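Local coordinates for Non-structural protein 5 (Modoc virus, PDB 2WA2) that probably methylates the viral RNA cap at guanine N7 and ribose 2'-O through its methyltransferase domain, which binds S-adenosylmethionine as methyl donor, at residues 91-102 / 124-135; 80-90 / 147-156. The protein carries 4 engineered substitutions. All coordinates share one frame; numbering follows the deposited sequence. Where two conformers were deposited one is given.

How the contacts relate
Contact 1 (91-102 / 124-135) and contact 2 (80-90 / 147-156) have centres about 13 Å apart and adjoin the same seven-stranded mixed sheet. Strand 86-89 runs straight into the glycine-containing turn and helix 95-101, and strand 133-136 is followed by strand 151-154, so the segments of contact 1 lie in sequence between those of contact 2. Contact 2 joins two neighbouring central strands; contact 1 sets the helix against an edge strand of the sheet, 133-136. The two meet where S97 OG approaches D88 OD2 at 2.6 Å, a probable hydrogen bond, and where W96 packs on D155. Both touch S-adenosylmethionine, consistent with a Rossmann-like methyltransferase core whose strand ends hold the cofactor.

Contact 1. Residues 91-102 / 124-135; sequences CGRGSWSYYAAS and LVETFGWNLITF. Engineered in segment 91-102: S95 (natural residue Gly). With SAM (S-adenosylmethionine), chain C.
Helix 95-101 runs nearly antiparallel to strand 133-135, their axes 9.6 Å apart at 164°, with Y98 filling much of the gap between the segments. The Y98 ring is clamped by two CH-pi contacts: V125 CG2 lies 3.8 Å from the ring centroid over one face, and I133 CD1 lies over the opposite face. W130 CB meets the rim close to the ring plane. At the far end Y98 OH accepts a hydrogen bond from V125 N at 2.9 Å, with an N-H...O angle of 161°, which, with a weak bond between the hydroxyl and R123 O, helps hold the end of the ring. F135 meets Y98 obliquely, planes at 47°, its CZ 3.6 Å from Y98 CE2. With its CG anti to the carbonyl carbon, F135 reaches the turn before the helix, touching G94 CA and, at the ring edge, C91 SG, 3.8 Å from F135 CD1. Toward the C-terminal end of the helix, A101 CB packs against I133 CG1 at 3.5 Å, while A101 O receives a CA-H...O contact from G129. The other side of the helix start serves the cofactor: N of engineered S95 and W96 N make weak hydrogen bonds to its carboxylate, and its amino N lies 3.4 Å above the W96 ring plane. The turn from C91 to G94 leading into this helix is the glycine-rich loop of a Rossmann-like, S-adenosylmethionine-dependent methyltransferase.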
loop_
_atom_site.group_PDB
_atom_site.type_symbol
_atom_site.label_atom_id
_atom_site.label_comp_id
_atom_site.label_asym_id
_atom_site.label_seq_id
_atom_site.Cartn_x
_atom_site.Cartn_y
_atom_site.Cartn_z
ATOM N N CYS A 91 10.079 0.518 3.812
ATOM C CA CYS A 91 10.262 -0.923 3.677
ATOM C C CYS A 91 10.029 -1.689 4.979
ATOM O O CYS A 91 9.771 -2.913 4.956
ATOM C CB CYS A 91 11.645 -1.229 3.052
ATOM S SG CYS A 91 13.043 -0.999 4.183
ATOM N N GLY A 92 10.101 -0.994 6.116
ATOM C CA GLY A 92 9.995 -1.669 7.410
ATOM C C GLY A 92 10.940 -2.855 7.484
ATOM O O GLY A 92 12.141 -2.731 7.155
ATOM N N ARG A 93 10.405 -4.017 7.868
ATOM C CA ARG A 93 11.214 -5.252 7.954
ATOM C C ARG A 93 11.775 -5.658 6.594
ATOM O O ARG A 93 12.791 -6.329 6.510
ATOM C CB ARG A 93 10.424 -6.397 8.575
ATOM C CG ARG A 93 9.973 -6.086 9.981
ATOM C CD ARG A 93 9.240 -7.257 10.674
ATOM N NE ARG A 93 8.598 -6.810 11.917
ATOM C CZ ARG A 93 7.922 -7.602 12.750
ATOM N NH1 ARG A 93 7.788 -8.899 12.486
ATOM N NH2 ARG A 93 7.369 -7.097 13.850
ATOM N N GLY A 94 11.118 -5.250 5.517
ATOM C CA GLY A 94 11.682 -5.493 4.194
ATOM C C GLY A 94 11.129 -6.677 3.400
ATOM O O GLY A 94 11.783 -7.126 2.457
ATOM N N SER A 95 9.932 -7.152 3.738
ATOM C CA SER A 95 9.323 -8.300 3.029
ATOM C C SER A 95 9.091 -8.004 1.564
ATOM O O SER A 95 9.324 -8.861 0.726
ATOM C CB SER A 95 8.002 -8.749 3.678
ATOM O OG SER A 95 8.256 -9.521 4.836
ATOM N N TRP A 96 8.633 -6.792 1.244
ATOM C CA TRP A 96 8.433 -6.432 -0.173
ATOM C C TRP A 96 9.755 -6.428 -0.936
ATOM O O TRP A 96 9.801 -6.782 -2.102
ATOM C CB TRP A 96 7.758 -5.052 -0.300
ATOM C CG TRP A 96 6.220 -5.078 -0.115
ATOM C CD1 TRP A 96 5.475 -6.039 0.523
ATOM C CD2 TRP A 96 5.285 -4.103 -0.599
ATOM N NE1 TRP A 96 4.126 -5.717 0.459
ATOM C CE2 TRP A 96 3.986 -4.534 -0.214
ATOM C CE3 TRP A 96 5.414 -2.903 -1.328
ATOM C CZ2 TRP A 96 2.832 -3.820 -0.547
ATOM C CZ3 TRP A 96 4.247 -2.182 -1.665
ATOM C CH2 TRP A 96 2.982 -2.646 -1.265
ATOM N N SER A 97 10.824 -5.992 -0.281
ATOM C CA SER A 97 12.127 -5.876 -0.922
ATOM C C SER A 97 12.689 -7.257 -1.259
ATOM O O SER A 97 13.231 -7.461 -2.345
ATOM C CB SER A 97 13.078 -5.104 -0.009
ATOM O OG SER A 97 12.783 -3.719 -0.107
ATOM N N TYR A 98 12.527 -8.195 -0.333
ATOM C CA TYR A 98 12.956 -9.583 -0.518
ATOM C C TYR A 98 12.079 -10.265 -1.546
ATOM O O TYR A 98 12.558 -11.083 -2.333
ATOM C CB TYR A 98 12.946 -10.341 0.804
ATOM C CG TYR A 98 14.152 -10.036 1.663
ATOM C CD1 TYR A 98 15.431 -10.458 1.278
ATOM C CD2 TYR A 98 14.025 -9.321 2.847
ATOM C CE1 TYR A 98 16.552 -10.153 2.049
ATOM C CE2 TYR A 98 15.143 -9.036 3.639
ATOM C CZ TYR A 98 16.392 -9.443 3.227
ATOM O OH TYR A 98 17.487 -9.140 4.000
ATOM N N TYR A 99 10.793 -9.921 -1.560
ATOM C CA TYR A 99 9.943 -10.423 -2.617
ATOM C C TYR A 99 10.417 -9.915 -3.975
ATOM O O TYR A 99 10.675 -10.715 -4.883
ATOM C CB TYR A 99 8.455 -10.118 -2.390
ATOM C CG TYR A 99 7.639 -10.721 -3.497
ATOM C CD1 TYR A 99 7.340 -12.087 -3.506
ATOM C CD2 TYR A 99 7.238 -9.954 -4.583
ATOM C CE1 TYR A 99 6.616 -12.661 -4.568
ATOM C CE2 TYR A 99 6.506 -10.515 -5.645
ATOM C CZ TYR A 99 6.216 -11.866 -5.632
ATOM O OH TYR A 99 5.496 -12.384 -6.693
ATOM N N ALA A 100 10.543 -8.591 -4.109
ATOM C CA ALA A 100 10.992 -7.971 -5.335
ATOM C C ALA A 100 12.340 -8.537 -5.786
ATOM O O ALA A 100 12.517 -8.807 -6.957
ATOM C CB ALA A 100 11.088 -6.454 -5.165
ATOM N N ALA A 101 13.274 -8.703 -4.850
ATOM C CA ALA A 101 14.636 -9.157 -5.164
ATOM C C ALA A 101 14.706 -10.590 -5.735
ATOM O O ALA A 101 15.701 -10.974 -6.394
ATOM C CB ALA A 101 15.546 -9.018 -3.939
ATOM N N SER A 102 13.661 -11.373 -5.485
ATOM C CA SER A 102 13.576 -12.726 -6.027
ATOM C C SER A 102 12.934 -12.817 -7.425
ATOM O O SER A 102 12.900 -13.903 -8.018
ATOM C CB SER A 102 12.862 -13.649 -5.038
ATOM O OG SER A 102 11.483 -13.322 -4.966
ATOM N N LEU A 124 17.478 -8.547 8.040
ATOM C CA LEU A 124 18.364 -9.200 7.063
ATOM C C LEU A 124 18.239 -10.727 7.082
ATOM O O LEU A 124 18.325 -11.362 8.145
ATOM C CB LEU A 124 19.824 -8.777 7.267
ATOM C CG LEU A 124 20.169 -7.275 7.282
ATOM C CD1 LEU A 124 21.662 -7.062 7.141
ATOM C CD2 LEU A 124 19.421 -6.479 6.209
ATOM N N VAL A 125 17.994 -11.304 5.910
ATOM C CA VAL A 125 17.989 -12.763 5.755
ATOM C C VAL A 125 18.768 -13.194 4.521
ATOM O O VAL A 125 19.081 -12.376 3.644
ATOM C CB VAL A 125 16.553 -13.402 5.721
ATOM C CG1 VAL A 125 15.911 -13.412 7.117
ATOM C CG2 VAL A 125 15.659 -12.732 4.692
ATOM N N GLU A 126 19.038 -14.497 4.459
ATOM C CA GLU A 126 19.930 -15.083 3.479
ATOM C C GLU A 126 19.195 -15.705 2.274
ATOM O O GLU A 126 19.754 -16.556 1.564
ATOM C CB GLU A 126 20.800 -16.125 4.190
ATOM C CG GLU A 126 22.125 -16.406 3.525
ATOM C CD GLU A 126 22.937 -17.464 4.272
ATOM O OE1 GLU A 126 23.763 -18.141 3.609
ATOM O OE2 GLU A 126 22.737 -17.613 5.504
ATOM N N THR A 127 17.961 -15.265 2.031
ATOM C CA THR A 127 17.125 -15.833 0.961
ATOM C C THR A 127 17.576 -15.371 -0.427
ATOM O O THR A 127 18.324 -14.404 -0.550
ATOM C CB THR A 127 15.619 -15.533 1.174
ATOM O OG1 THR A 127 15.412 -14.116 1.280
ATOM C CG2 THR A 127 15.099 -16.218 2.449
ATOM N N PHE A 128 17.129 -16.079 -1.459
ATOM C CA PHE A 128 17.526 -15.787 -2.840
ATOM C C PHE A 128 17.290 -14.326 -3.200
ATOM O O PHE A 128 16.215 -13.792 -2.935
ATOM C CB PHE A 128 16.796 -16.711 -3.832
ATOM C CG PHE A 128 17.162 -16.468 -5.286
ATOM C CD1 PHE A 128 18.433 -16.793 -5.766
ATOM C CD2 PHE A 128 16.227 -15.935 -6.173
ATOM C CE1 PHE A 128 18.769 -16.576 -7.105
ATOM C CE2 PHE A 128 16.553 -15.719 -7.514
ATOM C CZ PHE A 128 17.825 -16.035 -7.980
ATOM N N GLY A 129 18.302 -13.697 -3.801
ATOM C CA GLY A 129 18.232 -12.282 -4.194
ATOM C C GLY A 129 18.641 -11.246 -3.146
ATOM O O GLY A 129 18.684 -10.046 -3.441
ATOM N N TRP A 130 18.954 -11.692 -1.926
ATOM C CA TRP A 130 19.353 -10.764 -0.854
ATOM C C TRP A 130 20.437 -9.749 -1.290
ATOM O O TRP A 130 20.434 -8.609 -0.831
ATOM C CB TRP A 130 19.798 -11.534 0.409
ATOM C CG TRP A 130 21.142 -12.205 0.245
ATOM C CD1 TRP A 130 21.372 -13.501 -0.138
ATOM C CD2 TRP A 130 22.432 -11.604 0.428
ATOM N NE1 TRP A 130 22.725 -13.743 -0.193
ATOM C CE2 TRP A 130 23.399 -12.598 0.146
ATOM C CE3 TRP A 130 22.866 -10.321 0.802
ATOM C CZ2 TRP A 130 24.781 -12.348 0.217
ATOM C CZ3 TRP A 130 24.246 -10.072 0.884
ATOM C CH2 TRP A 130 25.180 -11.085 0.595
ATOM N N ASN A 131 21.346 -10.164 -2.179
ATOM C CA ASN A 131 22.506 -9.348 -2.573
ATOM C C ASN A 131 22.133 -8.224 -3.519
ATOM O O ASN A 131 22.930 -7.314 -3.764
ATOM C CB ASN A 131 23.579 -10.220 -3.237
ATOM C CG ASN A 131 22.987 -11.218 -4.229
ATOM O OD1 ASN A 131 22.265 -12.147 -3.842
ATOM N ND2 ASN A 131 23.292 -11.033 -5.506
ATOM N N LEU A 132 20.920 -8.300 -4.061
ATOM C CA LEU A 132 20.407 -7.257 -4.928
ATOM C C LEU A 132 19.809 -6.070 -4.142
ATOM O O LEU A 132 19.578 -5.002 -4.715
ATOM C CB LEU A 132 19.366 -7.851 -5.873
ATOM C CG LEU A 132 19.852 -8.993 -6.783
ATOM C CD1 LEU A 132 18.766 -9.429 -7.755
ATOM C CD2 LEU A 132 21.119 -8.591 -7.532
ATOM N N ILE A 133 19.602 -6.254 -2.838
ATOM C CA ILE A 133 18.978 -5.203 -2.005
ATOM C C ILE A 133 20.011 -4.373 -1.259
ATOM O O ILE A 133 20.990 -4.925 -0.727
ATOM C CB ILE A 133 17.961 -5.778 -0.967
ATOM C CG1 ILE A 133 17.002 -6.754 -1.637
ATOM C CG2 ILE A 133 17.140 -4.633 -0.308
ATOM C CD1 ILE A 133 16.426 -7.799 -0.695
ATOM N N THR A 134 19.789 -3.058 -1.264
ATOM C CA THR A 134 20.427 -2.117 -0.358
ATOM C C THR A 134 19.368 -1.549 0.576
ATOM O O THR A 134 18.459 -0.826 0.130
ATOM C CB THR A 134 21.092 -0.950 -1.110
ATOM O OG1 THR A 134 22.058 -1.478 -2.021
ATOM C CG2 THR A 134 21.767 0.002 -0.122
ATOM N N PHE A 135 19.479 -1.888 1.863
ATOM C CA PHE A 135 18.574 -1.339 2.872
ATOM C C PHE A 135 19.189 -0.088 3.453
ATOM O O PHE A 135 20.388 -0.079 3.807
ATOM C CB PHE A 135 18.309 -2.336 3.991
ATOM C CG PHE A 135 17.384 -3.441 3.604
ATOM C CD1 PHE A 135 16.024 -3.210 3.487
ATOM C CD2 PHE A 135 17.860 -4.728 3.414
ATOM C CE1 PHE A 135 15.144 -4.261 3.138
ATOM C CE2 PHE A 135 17.011 -5.760 3.073
ATOM C CZ PHE A 135 15.639 -5.523 2.938
HETATM N N SAM C . 5.989 -3.617 2.995
HETATM C CA SAM C . 6.412 -3.845 4.417
HETATM C C SAM C . 6.893 -5.288 4.604
HETATM O O SAM C . 6.643 -6.124 3.728
HETATM O OXT SAM C . 7.515 -5.669 5.613
HETATM C CB SAM C . 5.251 -3.560 5.370
HETATM C CG SAM C . 4.895 -2.083 5.478
HETATM S SD SAM C . 5.982 -1.343 6.708
HETATM C CE SAM C . 4.995 -1.698 8.198
HETATM C "C5'" SAM C . 5.598 0.415 6.577
HETATM C "C4'" SAM C . 6.827 1.153 7.108
HETATM O "O4'" SAM C . 6.896 2.475 6.640
HETATM C "C3'" SAM C . 6.812 1.251 8.631
HETATM O "O3'" SAM C . 7.792 0.366 9.114
HETATM C "C2'" SAM C . 7.187 2.687 8.952
HETATM O "O2'" SAM C . 8.231 2.710 9.894
HETATM C "C1'" SAM C . 7.652 3.203 7.587
HETATM N N9 SAM C . 7.459 4.640 7.424
HETATM C C8 SAM C . 6.355 5.371 7.795
HETATM N N7 SAM C . 6.553 6.651 7.460
HETATM C C5 SAM C . 7.787 6.731 6.890
HETATM C C6 SAM C . 8.508 7.804 6.364
HETATM N N6 SAM C . 8.036 9.038 6.377
HETATM N N1 SAM C . 9.750 7.557 5.812
HETATM C C2 SAM C . 10.281 6.295 5.797
HETATM N N3 SAM C . 9.586 5.219 6.313
HETATM C C4 SAM C . 8.356 5.470 6.858
#

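Contact 2. Residues 80-90 / 147-156. Engineered in segment 80-90: T85 (natural residue Ser). With SAM (S-adenosylmethionine), chain C.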
loop_
_atom_site.group_PDB
_atom_site.type_symbol
_atom_site.label_atom_id
_atom_site.label_comp_id
_atom_site.label_asym_id
_atom_site.label_seq_id
_atom_site.Cartn_x
_atom_site.Cartn_y
_atom_site.Cartn_z
ATOM N N VAL A 80 1.319 -5.117 -10.893
ATOM C CA VAL A 80 2.575 -4.364 -10.984
ATOM C C VAL A 80 3.678 -5.208 -11.598
ATOM O O VAL A 80 3.904 -6.345 -11.171
ATOM C CB VAL A 80 3.041 -3.819 -9.573
ATOM C CG1 VAL A 80 3.303 -4.976 -8.580
ATOM C CG2 VAL A 80 4.272 -2.916 -9.709
ATOM N N GLU A 81 4.367 -4.637 -12.585
ATOM C CA GLU A 81 5.531 -5.276 -13.191
ATOM C C GLU A 81 6.771 -4.933 -12.370
ATOM O O GLU A 81 7.217 -3.794 -12.349
ATOM C CB GLU A 81 5.688 -4.841 -14.656
ATOM C CG GLU A 81 6.952 -5.430 -15.376
ATOM C CD GLU A 81 6.901 -6.967 -15.609
ATOM O OE1 GLU A 81 5.804 -7.601 -15.541
ATOM O OE2 GLU A 81 7.989 -7.534 -15.883
ATOM N N LEU A 82 7.298 -5.931 -11.679
ATOM C CA LEU A 82 8.472 -5.739 -10.841
ATOM C C LEU A 82 9.692 -5.859 -11.764
ATOM O O LEU A 82 9.951 -6.916 -12.318
ATOM C CB LEU A 82 8.458 -6.754 -9.682
ATOM C CG LEU A 82 7.316 -6.602 -8.659
ATOM C CD1 LEU A 82 7.287 -7.740 -7.660
ATOM C CD2 LEU A 82 7.328 -5.251 -7.925
ATOM N N LYS A 83 10.414 -4.761 -11.973
ATOM C CA LYS A 83 11.511 -4.770 -12.959
ATOM C C LYS A 83 12.571 -3.703 -12.752
ATOM O O LYS A 83 12.302 -2.623 -12.196
ATOM C CB LYS A 83 10.948 -4.648 -14.390
ATOM C CG LYS A 83 10.361 -3.295 -14.692
ATOM C CD LYS A 83 10.077 -3.105 -16.171
ATOM C CE LYS A 83 9.058 -2.016 -16.384
ATOM N NZ LYS A 83 9.589 -0.644 -16.072
ATOM N N GLY A 84 13.784 -4.004 -13.237
ATOM C CA GLY A 84 14.877 -3.026 -13.225
ATOM C C GLY A 84 15.230 -2.585 -11.819
ATOM O O GLY A 84 15.377 -3.421 -10.934
ATOM N N THR A 85 15.398 -1.271 -11.657
ATOM C CA THR A 85 15.616 -0.614 -10.374
ATOM C C THR A 85 14.259 -0.431 -9.639
ATOM O O THR A 85 13.390 0.348 -10.059
ATOM C CB THR A 85 16.331 0.723 -10.562
ATOM O OG1 THR A 85 17.584 0.481 -11.228
ATOM C CG2 THR A 85 16.583 1.441 -9.178
ATOM N N VAL A 86 14.116 -1.173 -8.547
ATOM C CA VAL A 86 12.920 -1.114 -7.724
ATOM C C VAL A 86 13.252 -0.280 -6.498
ATOM O O VAL A 86 14.278 -0.522 -5.828
ATOM C CB VAL A 86 12.471 -2.530 -7.275
ATOM C CG1 VAL A 86 11.205 -2.464 -6.362
ATOM C CG2 VAL A 86 12.172 -3.424 -8.471
ATOM N N VAL A 87 12.415 0.710 -6.217
ATOM C CA VAL A 87 12.482 1.388 -4.917
ATOM C C VAL A 87 11.390 0.855 -4.005
ATOM O O VAL A 87 10.273 0.564 -4.449
ATOM C CB VAL A 87 12.456 2.950 -4.979
ATOM C CG1 VAL A 87 13.768 3.481 -5.506
ATOM C CG2 VAL A 87 11.270 3.502 -5.771
ATOM N N ASP A 88 11.746 0.659 -2.741
ATOM C CA ASP A 88 10.784 0.214 -1.759
ATOM C C ASP A 88 10.768 1.272 -0.666
ATOM O O ASP A 88 11.653 1.320 0.197
ATOM C CB ASP A 88 11.135 -1.184 -1.244
ATOM C CG ASP A 88 10.088 -1.741 -0.275
ATOM O OD1 ASP A 88 9.011 -1.122 -0.137
ATOM O OD2 ASP A 88 10.364 -2.758 0.390
ATOM N N LEU A 89 9.792 2.167 -0.760
ATOM C CA LEU A 89 9.636 3.260 0.184
ATOM C C LEU A 89 8.820 2.841 1.394
ATOM O O LEU A 89 7.686 2.350 1.260
ATOM C CB LEU A 89 9.029 4.485 -0.511
ATOM C CG LEU A 89 9.823 4.915 -1.762
ATOM C CD1 LEU A 89 9.039 5.906 -2.564
ATOM C CD2 LEU A 89 11.242 5.477 -1.424
ATOM N N GLY A 90 9.399 3.010 2.584
ATOM C CA GLY A 90 8.743 2.538 3.805
ATOM C C GLY A 90 8.855 1.027 3.884
ATOM O O GLY A 90 7.861 0.327 3.967
ATOM N N PHE A 147 14.753 9.555 -7.456
ATOM C CA PHE A 147 15.801 9.242 -8.406
ATOM C C PHE A 147 15.315 8.172 -9.351
ATOM O O PHE A 147 14.157 7.734 -9.244
ATOM C CB PHE A 147 17.074 8.787 -7.687
ATOM C CG PHE A 147 16.870 7.616 -6.782
ATOM C CD1 PHE A 147 16.693 6.339 -7.300
ATOM C CD2 PHE A 147 16.858 7.789 -5.405
ATOM C CE1 PHE A 147 16.506 5.269 -6.479
ATOM C CE2 PHE A 147 16.666 6.706 -4.570
ATOM C CZ PHE A 147 16.487 5.446 -5.106
ATOM N N GLN A 148 16.206 7.746 -10.258
ATOM C CA GLN A 148 15.898 6.747 -11.289
ATOM C C GLN A 148 15.395 5.407 -10.748
ATOM O O GLN A 148 16.069 4.730 -9.963
ATOM C CB GLN A 148 17.108 6.532 -12.220
ATOM C CG GLN A 148 16.775 6.043 -13.645
ATOM C CD GLN A 148 16.290 4.593 -13.696
ATOM O OE1 GLN A 148 16.922 3.687 -13.132
ATOM N NE2 GLN A 148 15.150 4.371 -14.374
ATOM N N ALA A 149 14.204 5.023 -11.191
ATOM C CA ALA A 149 13.619 3.743 -10.812
ATOM C C ALA A 149 12.620 3.333 -11.853
ATOM O O ALA A 149 11.859 4.169 -12.340
ATOM C CB ALA A 149 12.912 3.814 -9.417
ATOM N N ASP A 150 12.609 2.034 -12.138
ATOM C CA ASP A 150 11.670 1.435 -13.078
ATOM C C ASP A 150 10.382 0.958 -12.416
ATOM O O ASP A 150 9.357 0.774 -13.110
ATOM C CB ASP A 150 12.354 0.286 -13.778
ATOM C CG ASP A 150 13.650 0.727 -14.431
ATOM O OD1 ASP A 150 13.549 1.430 -15.445
ATOM O OD2 ASP A 150 14.734 0.428 -13.885
ATOM N N THR A 151 10.437 0.761 -11.086
ATOM C CA THR A 151 9.293 0.305 -10.301
ATOM C C THR A 151 9.303 1.056 -8.967
ATOM O O THR A 151 10.314 1.068 -8.269
ATOM C CB THR A 151 9.376 -1.192 -9.968
ATOM O OG1 THR A 151 9.725 -1.957 -11.132
ATOM C CG2 THR A 151 8.073 -1.677 -9.387
ATOM N N VAL A 152 8.180 1.681 -8.629
ATOM C CA VAL A 152 8.070 2.389 -7.344
ATOM C C VAL A 152 7.087 1.659 -6.433
ATOM O O VAL A 152 5.897 1.574 -6.741
ATOM C CB VAL A 152 7.653 3.836 -7.558
ATOM C CG1 VAL A 152 7.385 4.536 -6.206
ATOM C CG2 VAL A 152 8.682 4.552 -8.413
ATOM N N LEU A 153 7.594 1.130 -5.324
ATOM C CA LEU A 153 6.770 0.427 -4.328
ATOM C C LEU A 153 6.671 1.289 -3.096
ATOM O O LEU A 153 7.652 1.891 -2.686
ATOM C CB LEU A 153 7.395 -0.927 -3.919
ATOM C CG LEU A 153 7.625 -1.948 -5.042
ATOM C CD1 LEU A 153 8.163 -3.254 -4.455
ATOM C CD2 LEU A 153 6.339 -2.198 -5.874
ATOM N N CYS A 154 5.496 1.322 -2.464
ATOM C CA CYS A 154 5.401 2.058 -1.204
ATOM C C CYS A 154 4.294 1.458 -0.369
ATOM O O CYS A 154 3.164 1.342 -0.840
ATOM C CB CYS A 154 5.094 3.521 -1.470
ATOM S SG CYS A 154 5.016 4.580 0.011
ATOM N N ASP A 155 4.629 1.053 0.842
ATOM C CA ASP A 155 3.645 0.386 1.690
ATOM C C ASP A 155 3.524 1.140 3.022
ATOM O O ASP A 155 3.407 0.538 4.086
ATOM C CB ASP A 155 4.048 -1.082 1.869
ATOM C CG ASP A 155 2.916 -1.977 2.398
ATOM O OD1 ASP A 155 1.724 -1.687 2.181
ATOM O OD2 ASP A 155 3.231 -3.008 3.008
ATOM N N ILE A 156 3.539 2.466 2.945
ATOM C CA ILE A 156 3.386 3.308 4.135
ATOM C C ILE A 156 1.899 3.541 4.465
ATOM O O ILE A 156 1.094 3.802 3.575
ATOM C CB ILE A 156 4.108 4.664 3.935
ATOM C CG1 ILE A 156 5.619 4.445 3.801
ATOM C CG2 ILE A 156 3.818 5.645 5.071
ATOM C CD1 ILE A 156 6.337 5.710 3.502
HETATM N N SAM C . 5.989 -3.617 2.995
HETATM C CA SAM C . 6.412 -3.845 4.417
HETATM C C SAM C . 6.893 -5.288 4.604
HETATM O O SAM C . 6.643 -6.124 3.728
HETATM O OXT SAM C . 7.515 -5.669 5.613
HETATM C CB SAM C . 5.251 -3.560 5.370
HETATM C CG SAM C . 4.895 -2.083 5.478
HETATM S SD SAM C . 5.982 -1.343 6.708
HETATM C CE SAM C . 4.995 -1.698 8.198
HETATM C "C5'" SAM C . 5.598 0.415 6.577
HETATM C "C4'" SAM C . 6.827 1.153 7.108
HETATM O "O4'" SAM C . 6.896 2.475 6.640
HETATM C "C3'" SAM C . 6.812 1.251 8.631
HETATM O "O3'" SAM C . 7.792 0.366 9.114
HETATM C "C2'" SAM C . 7.187 2.687 8.952
HETATM O "O2'" SAM C . 8.231 2.710 9.894
HETATM C "C1'" SAM C . 7.652 3.203 7.587
HETATM N N9 SAM C . 7.459 4.640 7.424
HETATM C C8 SAM C . 6.355 5.371 7.795
HETATM N N7 SAM C . 6.553 6.651 7.460
HETATM C C5 SAM C . 7.787 6.731 6.890
HETATM C C6 SAM C . 8.508 7.804 6.364
HETATM N N6 SAM C . 8.036 9.038 6.377
HETATM N N1 SAM C . 9.750 7.557 5.812
HETATM C C2 SAM C . 10.281 6.295 5.797
HETATM N N3 SAM C . 9.586 5.219 6.313
HETATM C C4 SAM C . 8.356 5.470 6.858
HETATM O O HOH W 1 7.525 -1.553 -13.527
#
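L153 and V86 project from the same face of two parallel strands, 86-89 and 151-154, and meet diagonally across it, V86 CG1 lying 3.7 Å from L153 CD1. L82 crosses L153 at about a right angle and brings CD2 to 3.8 Å from L153 CD2. T151 lies beside V86, pointing the same way; its methyl, anti to the backbone N, turns to V80 and L82, which leaves OG1 to donate to K83 O at 2.9 Å, in the carbonyl plane on a lone pair. On the reverse face, in the conformer given (V87 was modelled in two), V87 CG2 lies against V152 and A149 and CG1 toward the F147 ring. L89 and C154 continue this face towards helix 163-183. Between the strands, V87 N and L89 N donate to T151 O and L153 O, and L153 N to V87 O, the ladder of a parallel pair. Where the two strands begin, D150 OD2 uses its anti lone pair to accept from N of engineered T85 at 2.9 Å, and T85 O is gripped by both D150 N and T151 N. At the opposite end D155 swings away from strand 86-89, its CG anti to the backbone N (chi1 -164°), and OD2 accepts from the cofactor amino N at 2.8 Å. Polar bonds thus tie down the strand starts, apolar contacts predominate on both faces, with D88 bonded to S97 on the V86/L153 face, and D155, whose OD1 is bonded to Y230 OH, helps position the cofactor's amino group just past strand 151-154.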